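Local coordinates for protein glycoside hydrolase, family 11\:clostridium cellulosome enzyme, dockerin type i\:polysaccharide (Clostridium thermocellum, PDB 2C71) that removes acetyl groups from xylan as a metal-ion-dependent family 4 esterase, one of the enzymes that break down the plant cell wall, at residues N17-T20 against A21-L24; T125-D128 against W129-S132; D156-P159 against E160-T164; P173-S177 against R178-F182. One frame throughout, in Å; residues are numbered along the deposited sequence.

Contact 1 (N17-T20 against A21-L24)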
ATOM      1  N   ASN A  17       3.746 -10.293  11.340  1.00  5.37           N
ATOM      2  CA  ASN A  17       2.645 -10.982  12.026  1.00  5.33           C
ATOM      3  C   ASN A  17       2.033 -10.141  13.126  1.00  5.85           C
ATOM      4  O   ASN A  17       0.819 -10.154  13.284  1.00  8.96           O
ATOM      5  CB  ASN A  17       3.076 -12.311  12.570  1.00  5.65           C
ATOM      6  CG  ASN A  17       3.279 -13.368  11.511  1.00  6.38           C
ATOM      7  OD1 ASN A  17       4.235 -14.230  11.648  1.00  8.61           O
ATOM      8  ND2 ASN A  17       2.473 -13.402  10.513  1.00  6.09           N
ATOM      9  N   VAL A  18       2.813  -9.444  13.915  1.00  5.15           N
ATOM     10  CA  VAL A  18       2.293  -8.645  14.997  1.00  6.03           C
ATOM     11  C   VAL A  18       1.748  -7.318  14.506  1.00  5.77           C
ATOM     12  O   VAL A  18       0.554  -6.972  14.700  1.00  6.56           O
ATOM     13  CB  VAL A  18       3.333  -8.432  16.118  1.00  7.23           C
ATOM     14  CG1 VAL A  18       2.728  -7.551  17.214  1.00  8.59           C
ATOM     15  CG2 VAL A  18       3.760  -9.788  16.693  1.00  8.59           C
ATOM     16  N   LEU A  19       2.566  -6.514  13.832  1.00  5.49           N
ATOM     17  CA  LEU A  19       2.159  -5.152  13.503  1.00  5.68           C
ATOM     18  C   LEU A  19       1.065  -5.111  12.401  1.00  5.06           C
ATOM     19  O   LEU A  19       0.162  -4.289  12.466  1.00  5.80           O
ATOM     20  CB  LEU A  19       3.350  -4.260  13.093  1.00  5.69           C
ATOM     21  CG  LEU A  19       4.014  -3.529  14.283  1.00  9.77           C
ATOM     22  CD1 LEU A  19       4.666  -4.452  15.262  1.00 12.18           C
ATOM     23  CD2 LEU A  19       4.946  -2.454  13.772  1.00 10.28           C
ATOM     24  N   THR A  20       1.171  -5.983  11.408  1.00  5.05           N
ATOM     25  CA  THR A  20       0.175  -6.008  10.345  1.00  5.30           C
ATOM     26  C   THR A  20      -1.169  -6.436  10.890  1.00  5.16           C
ATOM     27  O   THR A  20      -2.221  -5.939  10.485  1.00  5.87           O
ATOM     28  CB  THR A  20       0.637  -6.879   9.181  1.00  5.45           C
ATOM     29  OG1 THR A  20       1.900  -6.387   8.704  1.00  5.41           O
ATOM     30  CG2 THR A  20      -0.397  -6.937   8.062  1.00  6.52           C
ATOM     31  N   ALA A  21      -1.171  -7.405  11.832  1.00  5.41           N
ATOM     32  CA  ALA A  21      -2.426  -7.846  12.449  1.00  5.38           C
ATOM     33  C   ALA A  21      -3.110  -6.710  13.172  1.00  5.66           C
ATOM     34  O   ALA A  21      -4.343  -6.660  13.194  1.00  6.54           O
ATOM     35  CB  ALA A  21      -2.221  -9.039  13.357  1.00  6.54           C
ATOM     36  N   ARG A  22      -2.363  -5.765  13.754  1.00  5.54           N
ATOM     37  CA  ARG A  22      -3.014  -4.617  14.382  1.00  5.93           C
ATOM     38  C   ARG A  22      -3.817  -3.814  13.393  1.00  5.64           C
ATOM     39  O   ARG A  22      -4.924  -3.340  13.695  1.00  6.75           O
ATOM     40  CB  ARG A  22      -1.990  -3.724  15.084  1.00  6.89           C
ATOM     41  CG  ARG A  22      -1.237  -4.353  16.191  1.00  7.55           C
ATOM     42  CD  ARG A  22      -0.197  -3.370  16.715  1.00  8.89           C
ATOM     43  NE  ARG A  22       0.596  -4.052  17.700  1.00 11.45           N
ATOM     44  CZ  ARG A  22       1.754  -3.609  18.114  1.00 11.18           C
ATOM     45  NH1 ARG A  22       2.308  -2.510  17.573  1.00 11.77           N
ATOM     46  NH2 ARG A  22       2.382  -4.279  19.067  1.00 13.52           N
ATOM     47  N   VAL A  23      -3.257  -3.599  12.192  1.00  5.20           N
ATOM     48  CA  VAL A  23      -3.975  -2.880  11.138  1.00  4.98           C
ATOM     49  C   VAL A  23      -5.165  -3.711  10.674  1.00  5.24           C
ATOM     50  O   VAL A  23      -6.280  -3.178  10.551  1.00  5.83           O
ATOM     51  CB  VAL A  23      -3.056  -2.531   9.980  1.00  5.09           C
ATOM     52  CG1 VAL A  23      -3.827  -2.012   8.767  1.00  6.29           C
ATOM     53  CG2 VAL A  23      -2.019  -1.462  10.413  1.00  6.56           C
ATOM     54  N   LEU A  24      -4.970  -5.003  10.384  1.00  5.27           N
ATOM     55  CA  LEU A  24      -6.066  -5.841   9.900  1.00  5.65           C
ATOM     56  C   LEU A  24      -7.215  -5.870  10.908  1.00  5.71           C
ATOM     57  O   LEU A  24      -8.378  -5.910  10.499  1.00  6.50           O
ATOM     58  CB  LEU A  24      -5.573  -7.245   9.567  1.00  5.60           C
ATOM     59  CG  LEU A  24      -4.679  -7.323   8.317  1.00  5.71           C
ATOM     60  CD1 LEU A  24      -3.959  -8.674   8.263  1.00  7.14           C
ATOM     61  CD2 LEU A  24      -5.482  -7.119   7.034  1.00  7.80           C
TER

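Contact 2 (T125-D128 against W129-S132)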
ATOM      1  N   THR A 125       1.131  11.265   1.983  1.00  7.83           N
ATOM      2  CA  THR A 125       1.775  10.727   3.164  1.00  7.02           C
ATOM      3  C   THR A 125       1.317  11.482   4.399  1.00  7.31           C
ATOM      4  O   THR A 125       0.711  12.549   4.311  1.00  9.77           O
ATOM      5  CB  THR A 125       3.295  10.780   3.004  1.00  9.47           C
ATOM      6  OG1 THR A 125       3.701  12.132   2.894  1.00 11.21           O
ATOM      7  CG2 THR A 125       3.799  10.001   1.795  1.00 11.14           C
ATOM      8  N   ALA A 126       1.658  10.939   5.575  1.00  6.62           N
ATOM      9  CA  ALA A 126       1.106  11.408   6.836  1.00  6.58           C
ATOM     10  C   ALA A 126       2.122  11.374   7.976  1.00  5.88           C
ATOM     11  O   ALA A 126       1.757  11.308   9.143  1.00  6.40           O
ATOM     12  CB  ALA A 126      -0.138  10.634   7.215  1.00  8.90           C
ATOM     13  N   ASN A 127       3.419  11.380   7.634  1.00  5.59           N
ATOM     14  CA  ASN A 127       4.493  11.434   8.613  1.00  5.41           C
ATOM     15  C   ASN A 127       4.431  10.259   9.595  1.00  5.26           C
ATOM     16  O   ASN A 127       4.919  10.358  10.719  1.00  6.44           O
ATOM     17  CB  ASN A 127       4.555  12.788   9.316  1.00  5.93           C
ATOM     18  CG  ASN A 127       4.815  13.929   8.373  1.00  5.68           C
ATOM     19  OD1 ASN A 127       4.323  15.036   8.581  1.00  8.16           O
ATOM     20  ND2 ASN A 127       5.588  13.699   7.348  1.00  7.24           N
ATOM     21  N   ASP A 128       3.908   9.101   9.140  1.00  5.14           N
ATOM     22  CA  ASP A 128       3.693   7.992  10.063  1.00  5.62           C
ATOM     23  C   ASP A 128       4.863   7.051  10.157  1.00  5.99           C
ATOM     24  O   ASP A 128       4.753   5.994  10.785  1.00  7.27           O
ATOM     25  CB  ASP A 128       2.383   7.251   9.766  1.00  6.01           C
ATOM     26  CG  ASP A 128       2.497   6.195   8.695  1.00  5.13           C
ATOM     27  OD1 ASP A 128       3.180   6.473   7.691  1.00  6.41           O
ATOM     28  OD2 ASP A 128       1.879   5.105   8.876  1.00  5.91           O
ATOM     29  N   TRP A 129       6.002   7.457   9.608  1.00  6.29           N
ATOM     30  CA  TRP A 129       7.307   6.818   9.825  1.00  6.85           C
ATOM     31  C   TRP A 129       8.110   7.521  10.917  1.00  7.20           C
ATOM     32  O   TRP A 129       9.263   7.150  11.160  1.00  9.59           O
ATOM     33  CB  TRP A 129       8.089   6.737   8.524  1.00  7.85           C
ATOM     34  CG  TRP A 129       8.438   8.098   7.983  1.00  7.29           C
ATOM     35  CD1 TRP A 129       9.580   8.791   8.192  1.00  8.07           C
ATOM     36  CD2 TRP A 129       7.610   8.920   7.156  1.00  7.34           C
ATOM     37  NE1 TRP A 129       9.505  10.019   7.554  1.00  9.58           N
ATOM     38  CE2 TRP A 129       8.310  10.107   6.901  1.00  8.53           C
ATOM     39  CE3 TRP A 129       6.357   8.727   6.538  1.00  7.82           C
ATOM     40  CZ2 TRP A 129       7.772  11.140   6.092  1.00  9.80           C
ATOM     41  CZ3 TRP A 129       5.844   9.741   5.735  1.00  9.55           C
ATOM     42  CH2 TRP A 129       6.537  10.908   5.553  1.00  9.83           C
ATOM     43  N   ILE A 130       7.533   8.550  11.527  1.00  6.69           N
ATOM     44  CA  ILE A 130       8.212   9.379  12.531  1.00  7.07           C
ATOM     45  C   ILE A 130       7.609   9.023  13.889  1.00  6.54           C
ATOM     46  O   ILE A 130       6.444   9.387  14.163  1.00  6.24           O
ATOM     47  CB  ILE A 130       8.032  10.874  12.189  1.00  7.47           C
ATOM     48  CG1 ILE A 130       8.579  11.135  10.775  1.00  8.63           C
ATOM     49  CG2 ILE A 130       8.709  11.726  13.260  1.00  7.98           C
ATOM     50  CD1 ILE A 130       8.410  12.603  10.299  1.00 10.19           C
ATOM     51  N   PRO A 131       8.271   8.169  14.694  0.50  7.08           N
ATOM     52  CA  PRO A 131       7.647   7.677  15.941  0.50  7.07           C
ATOM     53  C   PRO A 131       7.207   8.707  16.946  0.50  7.66           C
ATOM     54  O   PRO A 131       6.389   8.403  17.812  0.50  8.84           O
ATOM     55  CB  PRO A 131       8.705   6.740  16.559  0.50  8.25           C
ATOM     56  CG  PRO A 131       9.440   6.225  15.431  0.50  8.85           C
ATOM     57  CD  PRO A 131       9.526   7.439  14.418  0.50  6.38           C
ATOM     58  N   SER A 132       7.748   9.912  16.910  1.00  7.49           N
ATOM     59  CA  SER A 132       7.283  10.927  17.831  1.00  8.52           C
ATOM     60  C   SER A 132       5.894  11.457  17.474  1.00  7.93           C
ATOM     61  O   SER A 132       5.279  12.128  18.325  1.00  9.99           O
ATOM     62  CB  SER A 132       8.284  12.088  17.868  1.00 10.80           C
ATOM     63  OG  SER A 132       8.353  12.696  16.592  1.00 10.98           O
TER

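Contact 3 (D156-P159 against E160-T164)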
ATOM      1  N   ASP A 156       2.054  -0.106   7.586  1.00  5.25           N
ATOM      2  CA  ASP A 156       1.636  -1.049   8.645  1.00  5.90           C
ATOM      3  C   ASP A 156       2.797  -1.384   9.530  1.00  6.29           C
ATOM      4  O   ASP A 156       2.593  -1.725  10.708  1.00  7.29           O
ATOM      5  CB  ASP A 156       0.875  -2.266   8.169  1.00  7.17           C
ATOM      6  CG  ASP A 156       1.562  -3.039   7.066  1.00  6.88           C
ATOM      7  OD1 ASP A 156       2.086  -2.419   6.120  1.00  8.29           O
ATOM      8  OD2 ASP A 156       1.441  -4.308   7.125  1.00 10.02           O
ATOM      9  N   VAL A 157       4.032  -1.329   9.029  1.00  5.74           N
ATOM     10  CA  VAL A 157       5.191  -1.771   9.763  1.00  6.47           C
ATOM     11  C   VAL A 157       6.243  -0.650   9.765  1.00  6.10           C
ATOM     12  O   VAL A 157       6.666  -0.185   8.710  1.00  7.07           O
ATOM     13  CB  VAL A 157       5.776  -3.054   9.104  1.00  8.04           C
ATOM     14  CG1 VAL A 157       6.943  -3.575   9.938  1.00 12.12           C
ATOM     15  CG2 VAL A 157       4.691  -4.149   9.013  1.00  8.64           C
ATOM     16  N   GLN A 158       6.651  -0.248  10.962  1.00  6.42           N
ATOM     17  CA  GLN A 158       7.725   0.734  11.228  1.00  6.02           C
ATOM     18  C   GLN A 158       8.227   0.432  12.623  1.00  5.69           C
ATOM     19  O   GLN A 158       7.532  -0.166  13.434  1.00  7.17           O
ATOM     20  CB  GLN A 158       7.197   2.164  11.237  1.00  7.83           C
ATOM     21  CG  GLN A 158       6.966   2.758   9.855  1.00  9.47           C
ATOM     22  CD  GLN A 158       8.240   2.999   9.165  1.00  9.60           C
ATOM     23  OE1 GLN A 158       9.072   3.868   9.626  1.00 16.85           O
ATOM     24  NE2 GLN A 158       8.455   2.340   8.059  1.00 14.47           N
ATOM     25  N   PRO A 159       9.438   0.907  12.950  1.00  7.08           N
ATOM     26  CA  PRO A 159       9.887   0.876  14.350  1.00  7.22           C
ATOM     27  C   PRO A 159       8.884   1.603  15.247  1.00  6.44           C
ATOM     28  O   PRO A 159       8.302   2.610  14.862  1.00  8.73           O
ATOM     29  CB  PRO A 159      11.263   1.587  14.305  1.00  8.48           C
ATOM     30  CG  PRO A 159      11.749   1.368  12.862  1.00  9.63           C
ATOM     31  CD  PRO A 159      10.460   1.497  12.054  1.00  8.52           C
ATOM     32  N   GLU A 160       8.753   1.097  16.467  1.00  6.91           N
ATOM     33  CA  GLU A 160       7.790   1.671  17.415  1.00  7.43           C
ATOM     34  C   GLU A 160       8.385   2.770  18.268  1.00  6.83           C
ATOM     35  O   GLU A 160       9.609   2.866  18.397  1.00  7.08           O
ATOM     36  CB  GLU A 160       7.189   0.574  18.239  1.00  9.29           C
ATOM     37  CG  GLU A 160       6.407  -0.367  17.319  1.00 12.45           C
ATOM     38  CD  GLU A 160       5.760  -1.522  18.023  1.00 14.84           C
ATOM     39  OE1 GLU A 160       4.645  -1.359  18.555  1.00 17.00           O
ATOM     40  OE2 GLU A 160       6.369  -2.609  18.011  1.00 16.34           O
ATOM     41  N   PRO A 161       7.550   3.644  18.834  1.00  6.56           N
ATOM     42  CA  PRO A 161       6.084   3.705  18.724  1.00  6.65           C
ATOM     43  C   PRO A 161       5.567   3.848  17.310  1.00  5.84           C
ATOM     44  O   PRO A 161       6.120   4.619  16.538  1.00  7.01           O
ATOM     45  CB  PRO A 161       5.684   4.898  19.589  1.00  8.99           C
ATOM     46  CG  PRO A 161       6.801   5.099  20.507  1.00 10.60           C
ATOM     47  CD  PRO A 161       8.036   4.653  19.783  1.00  7.87           C
ATOM     48  N   HIS A 162       4.484   3.122  16.997  1.00  5.90           N
ATOM     49  CA  HIS A 162       3.912   3.184  15.677  1.00  5.21           C
ATOM     50  C   HIS A 162       2.375   3.169  15.759  1.00  5.03           C
ATOM     51  O   HIS A 162       1.734   2.161  15.422  1.00  5.84           O
ATOM     52  CB  HIS A 162       4.394   2.032  14.789  1.00  5.61           C
ATOM     53  CG  HIS A 162       4.021   2.243  13.360  1.00  5.49           C
ATOM     54  ND1 HIS A 162       4.275   3.408  12.640  1.00  7.22           N
ATOM     55  CD2 HIS A 162       3.441   1.386  12.500  1.00  4.94           C
ATOM     56  CE1 HIS A 162       3.834   3.242  11.398  1.00  5.16           C
ATOM     57  NE2 HIS A 162       3.320   2.023  11.293  1.00  7.65           N
ATOM     58  N   PRO A 163       1.778   4.292  16.168  1.00  4.70           N
ATOM     59  CA  PRO A 163       0.319   4.319  16.403  1.00  5.43           C
ATOM     60  C   PRO A 163      -0.503   4.535  15.137  1.00  5.27           C
ATOM     61  O   PRO A 163      -1.577   5.168  15.179  1.00  6.73           O
ATOM     62  CB  PRO A 163       0.147   5.480  17.377  1.00  6.58           C
ATOM     63  CG  PRO A 163       1.278   6.431  16.970  1.00  7.06           C
ATOM     64  CD  PRO A 163       2.438   5.493  16.723  1.00  5.59           C
ATOM     65  N   THR A 164      -0.095   3.960  14.010  1.00  5.01           N
ATOM     66  CA  THR A 164      -0.919   4.005  12.807  1.00  5.03           C
ATOM     67  C   THR A 164      -2.256   3.255  12.954  1.00  4.88           C
ATOM     68  O   THR A 164      -3.290   3.783  12.540  1.00  5.22           O
ATOM     69  CB  THR A 164      -0.096   3.645  11.596  1.00  4.92           C
ATOM     70  OG1 THR A 164       0.816   4.736  11.359  1.00  5.72           O
ATOM     71  CG2 THR A 164      -0.977   3.360  10.359  1.00  6.22           C
TER

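Contact 4 (P173-S177 against R178-F182)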
ATOM      1  N   PRO A 173     -13.787   6.612  10.716  1.00  7.43           N
ATOM      2  CA  PRO A 173     -15.096   7.258  11.012  1.00  8.08           C
ATOM      3  C   PRO A 173     -15.222   8.659  10.432  1.00  8.11           C
ATOM      4  O   PRO A 173     -16.288   9.041   9.947  1.00  9.11           O
ATOM      5  CB  PRO A 173     -15.152   7.215  12.528  1.00  8.84           C
ATOM      6  CG  PRO A 173     -14.265   6.078  12.937  1.00  9.58           C
ATOM      7  CD  PRO A 173     -13.157   6.103  11.950  1.00  7.25           C
ATOM      8  N   THR A 174     -14.141   9.456  10.479  1.00  7.57           N
ATOM      9  CA  THR A 174     -14.231  10.826  10.003  1.00  7.71           C
ATOM     10  C   THR A 174     -14.490  10.845   8.505  1.00  7.76           C
ATOM     11  O   THR A 174     -15.401  11.553   8.038  1.00  9.10           O
ATOM     12  CB  THR A 174     -12.958  11.639  10.288  1.00  8.35           C
ATOM     13  OG1 THR A 174     -12.804  11.798  11.690  1.00  9.35           O
ATOM     14  CG2 THR A 174     -13.000  13.022   9.629  1.00 10.27           C
ATOM     15  N   LEU A 175     -13.739  10.078   7.733  1.00  7.40           N
ATOM     16  CA  LEU A 175     -13.950  10.132   6.300  1.00  8.31           C
ATOM     17  C   LEU A 175     -15.311   9.508   5.926  1.00  8.33           C
ATOM     18  O   LEU A 175     -15.989  10.017   5.033  1.00  9.37           O
ATOM     19  CB  LEU A 175     -12.787   9.488   5.548  1.00  8.77           C
ATOM     20  CG  LEU A 175     -11.447  10.208   5.707  1.00  9.39           C
ATOM     21  CD1 LEU A 175     -10.366   9.580   4.813  1.00 10.40           C
ATOM     22  CD2 LEU A 175     -11.590  11.749   5.448  1.00 11.55           C
ATOM     23  N   LYS A 176     -15.732   8.446   6.607  1.00  7.99           N
ATOM     24  CA  LYS A 176     -17.086   7.935   6.322  1.00  8.42           C
ATOM     25  C   LYS A 176     -18.134   9.018   6.572  1.00  9.91           C
ATOM     26  O   LYS A 176     -19.100   9.150   5.811  1.00 11.24           O
ATOM     27  CB  LYS A 176     -17.405   6.695   7.146  1.00  9.59           C
ATOM     28  CG  LYS A 176     -16.724   5.449   6.638  1.00 10.08           C
ATOM     29  CD  LYS A 176     -17.238   4.247   7.395  1.00 11.63           C
ATOM     30  CE  LYS A 176     -16.613   2.943   6.973  1.00 14.07           C
ATOM     31  NZ  LYS A 176     -17.401   1.778   7.523  1.00 16.74           N
ATOM     32  N   SER A 177     -17.940   9.789   7.637  1.00 10.41           N
ATOM     33  CA  SER A 177     -19.006  10.758   7.986  0.50 11.88           C
ATOM     34  C   SER A 177     -18.972  11.903   6.949  1.00 12.29           C
ATOM     35  O   SER A 177     -19.987  12.579   6.782  1.00 15.35           O
ATOM     36  CB  SER A 177     -18.773  11.237   9.418  0.50 12.95           C
ATOM     37  OG  SER A 177     -18.967  10.173  10.357  0.50 17.71           O
ATOM     38  N   ARG A 178     -17.869  12.090   6.247  1.00 11.09           N
ATOM     39  CA  ARG A 178     -17.764  13.100   5.206  1.00 10.72           C
ATOM     40  C   ARG A 178     -18.171  12.610   3.813  1.00 12.60           C
ATOM     41  O   ARG A 178     -18.023  13.329   2.843  1.00 14.40           O
ATOM     42  CB  ARG A 178     -16.339  13.651   5.142  1.00  9.92           C
ATOM     43  CG  ARG A 178     -15.949  14.396   6.358  1.00 11.78           C
ATOM     44  CD  ARG A 178     -14.546  14.959   6.199  1.00 11.29           C
ATOM     45  NE  ARG A 178     -14.088  15.623   7.402  1.00 11.55           N
ATOM     46  CZ  ARG A 178     -12.997  16.378   7.467  1.00 13.50           C
ATOM     47  NH1 ARG A 178     -12.239  16.568   6.398  1.00 15.25           N
ATOM     48  NH2 ARG A 178     -12.668  16.940   8.616  1.00 14.28           N
ATOM     49  N   GLY A 179     -18.664  11.387   3.730  1.00 12.41           N
ATOM     50  CA  GLY A 179     -19.197  10.858   2.487  1.00 12.83           C
ATOM     51  C   GLY A 179     -18.223   9.994   1.720  1.00 12.31           C
ATOM     52  O   GLY A 179     -18.514   9.696   0.564  1.00 15.52           O
ATOM     53  N   TYR A 180     -17.041   9.696   2.256  1.00 10.88           N
ATOM     54  CA  TYR A 180     -16.110   8.848   1.543  1.00  9.79           C
ATOM     55  C   TYR A 180     -16.425   7.386   1.750  1.00 10.08           C
ATOM     56  O   TYR A 180     -16.937   6.947   2.815  1.00 11.22           O
ATOM     57  CB  TYR A 180     -14.671   9.100   2.032  1.00 10.58           C
ATOM     58  CG  TYR A 180     -14.110  10.414   1.635  1.00 11.57           C
ATOM     59  CD1 TYR A 180     -14.269  11.558   2.427  1.00 14.33           C
ATOM     60  CD2 TYR A 180     -13.320  10.502   0.499  1.00 13.85           C
ATOM     61  CE1 TYR A 180     -13.690  12.756   2.042  1.00 17.50           C
ATOM     62  CE2 TYR A 180     -12.755  11.692   0.123  1.00 16.76           C
ATOM     63  CZ  TYR A 180     -12.985  12.826   0.852  1.00 17.21           C
ATOM     64  OH  TYR A 180     -12.380  14.003   0.454  1.00 21.68           O
ATOM     65  N   GLU A 181     -16.082   6.592   0.724  0.50  9.32           N
ATOM     66  CA  GLU A 181     -16.039   5.122   0.811  0.50 10.13           C
ATOM     67  C   GLU A 181     -14.619   4.654   0.473  0.50  8.30           C
ATOM     68  O   GLU A 181     -13.990   5.115  -0.471  0.50  9.48           O
ATOM     69  CB  GLU A 181     -17.007   4.451  -0.171  0.50 11.20           C
ATOM     70  CG  GLU A 181     -18.489   4.644   0.137  0.50 14.34           C
ATOM     71  CD  GLU A 181     -19.051   3.628   1.131  0.50 19.62           C
ATOM     72  OE1 GLU A 181     -20.206   3.181   0.971  0.50 25.64           O
ATOM     73  OE2 GLU A 181     -18.359   3.297   2.104  0.50 23.04           O
ATOM     74  N   PHE A 182     -14.180   3.661   1.238  1.00  8.35           N
ATOM     75  CA  PHE A 182     -12.839   3.089   1.141  1.00  7.26           C
ATOM     76  C   PHE A 182     -12.822   1.903   0.160  1.00  7.14           C
ATOM     77  O   PHE A 182     -13.670   1.018   0.230  1.00  9.36           O
ATOM     78  CB  PHE A 182     -12.382   2.604   2.514  1.00  7.48           C
ATOM     79  CG  PHE A 182     -12.096   3.710   3.492  1.00  7.83           C
ATOM     80  CD1 PHE A 182     -13.080   4.257   4.285  1.00  8.72           C
ATOM     81  CD2 PHE A 182     -10.822   4.250   3.574  1.00  8.21           C
ATOM     82  CE1 PHE A 182     -12.774   5.288   5.161  1.00  8.82           C
ATOM     83  CE2 PHE A 182     -10.549   5.280   4.423  1.00  9.00           C
ATOM     84  CZ  PHE A 182     -11.522   5.806   5.207  1.00  8.67           C
TER
HETATM   85  O   HOH W   1     -19.513   7.449   3.730  0.50 12.65           O

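Contact 1 (N17-T20 against A21-L24)
R22 reaches back over V18 and L19 in the early turns of helix 17-30, the helix of the beta-alpha-beta unit that joins strand 6-12 to strand 35-38 in the NodB homology fold. Its aliphatic chain runs extended from CG to NE, lying side by side with both partners and pointing the same way. The end of the chain then meets two hydrocarbon groups: V18 CG1 is 3.8 Å from R22 NH2, and L19 CD1 lies over one face of the guanidinium, toward its rim, 3.8 Å from R22 NH1. V18 sends CG1 anti to its own N (chi1 179°), which carries this methyl to the arginine. The charge is answered outside the helix, where R22 NH1 makes a salt bridge with E160; the valine and leucine pack on the same side of a group that this bridge holds to the loop 156-164.

On the buried side T20 and L24, one turn apart, lie alongside each other, with T20 CG2 4.0 Å from L24 CD1. Both side chains also touch F36 of strand 35-38, while T20 OG1 bonds to D156 and to the backbone N of D16. The T20 side chain is about 12 Å from the bound magnesium, so its bond to D156 ties the helix to a loop of the metal-site region without touching the ion.

The backbone bonds are uneven. V23 N to L19 O is weak at 3.5 Å, and R22 N to V18 O is long at 3.3 Å. L24 N to T20 O, by contrast, is short at 2.9 Å and nearly straight, with an N-H...O angle of 170°.

Contact 2 (T125-D128 against W129-S132)
N127 CA sits over the six-membered ring of W129, 3.8 Å from its centroid and only 18° off the ring normal, a CH-pi contact made by the backbone carbon and not by the end of a side chain. I130 CG1 covers the same face further along, 3.4 Å above the plane and toward the rim. N127 ND2 also stands above this face near the rim, 3.5 Å from W129 CH2, the amide plane 79° from the indole. T125 approaches at the edge, near the ring plane, where CB is 3.9 Å from W129 CZ3.

The indole gets there because its CG is tucked between its own backbone N and carbonyl carbon (chi1 64°), which folds the ring back over the residues before it. What sets the backbone is a beta-turn: I130 N donates to N127 O at 3.3 Å, reaching the oxygen from well above the carbonyl plane. The turn belongs to the loop between strand 119-120 and helix 135-145 of the NodB homology domain, and the same N127 O also accepts a bond from T133 OG1.

The D128 carboxylate comes back beside W129, its plane nearly perpendicular to the indole, with OD1 3.6 Å from W129 N. D128 OD1 is hydrogen-bonded to H155 ND1 and OD2 to T164 OG1, so both carboxylate oxygens are held by residues at the ends of strand 151-155 and helix 164-177. The W129 side chain itself touches H155 and Q158 and lies about 8 Å from the magnesium ion bound by D13 and H64.

Contact 3 (D156-P159 against E160-T164)
Q158 CB rests on one face of the H162 imidazole, 3.6 Å from the ring centroid and 16° off the normal, a CH-pi contact. H162 turns its ring this way by setting CG anti to its backbone N (chi1 -169°). T164 CB covers the opposite face, 3.7 Å above it and toward the rim, so the imidazole is sandwiched between aliphatic carbons. Beyond CB the glutamine bends at chi2, and CG passes H162 CE1 at 3.5 Å before the amide leads away, its plane 60° from the ring.

At the ring edge, near its plane, D156 O is 3.7 Å from H162 CD2. These residues form the loop that leads from strand 151-155 to helix 164-177 in the NodB homology fold, with P163 at the N-cap position and a cis peptide bond before P161. The loop borders the metal site: the Q158 side chain is about 6 Å from the magnesium.

Among the polar atoms, H162 NE2 is bonded to the backbone O of H155, which, with the packing on both faces, helps fix the ring's rotation. Q158 NE2 makes a weak bond of 3.2 Å to V157 O, while Q158 N is buried with no partner.

Contact 4 (P173-S177 against R178-F182)
L175 and Y180 meet across the Schellman motif that ends helix 164-177 and turns the chain into strand 181-182. Two bonds define it: Y180 N reaches L175 O at 3.0 Å with an N-H...O angle of 156°, and inside it G179 N reaches K176 O at 3.1 Å. G179 has phi at 98°, a positive value that takes the backbone out of the helix and lets the capping bonds form. R178 N adds only weak bonds, to T174 O and L175 O.

The tight part is apolar and centres on L175. Its CB is 4.0 Å from Y180 CB and 3.9 Å from F182 CZ, so one methylene touches both the turn and the strand. The leucine crosses the phenylalanine at about a right angle. L175 O lies at the edge of the tyrosine ring, in its plane, 3.5 Å from Y180 CD1. V146 packs on both L175 and Y180, and F182 reaches V7 and L9 of strand 6-12, joining the helix end to the central sheet of the NodB homology fold.

The outer side is looser. R178, extended from CG to NE, runs alongside T174 and touches it through a single methyl, T174 CG2 to R178 NE at 3.6 Å; both side chains also touch I143 of helix 135-145. K176 passes the edge of the F182 ring with its CG and ends with NZ bonded to Y30 O. Water 1 bridges the last helical turn and the residue just before the strand, donating to K176 O at 2.7 Å and to Y180 O at 2.8 Å.

In the fold
Contacts 1, 2 and 3 gather on the metal-site side of the domain; contact 4 lies about 22 to 24 Å from them, centre to centre. Contact 3 is the middle piece: its loop meets helix 17-30 of contact 1 through a hydrogen bond, a salt bridge and packing by L19, and the 125-132 turn through a hydrogen bond and packing. Buried are T20, V23 and L24 in contact 1, D128 in contact 2, D156, H162 and T164 in contact 3, and L175 and Y180 in contact 4; V18, N127, W129, P159 to P161 and K176 to G179 are exposed. Contact 1 is regular helix, contacts 2 and 3 are loops built on CH-pi contacts, and contact 4 relies on backbone capping. Contacts 3 and 4 belong to opposite ends of helix 164-177.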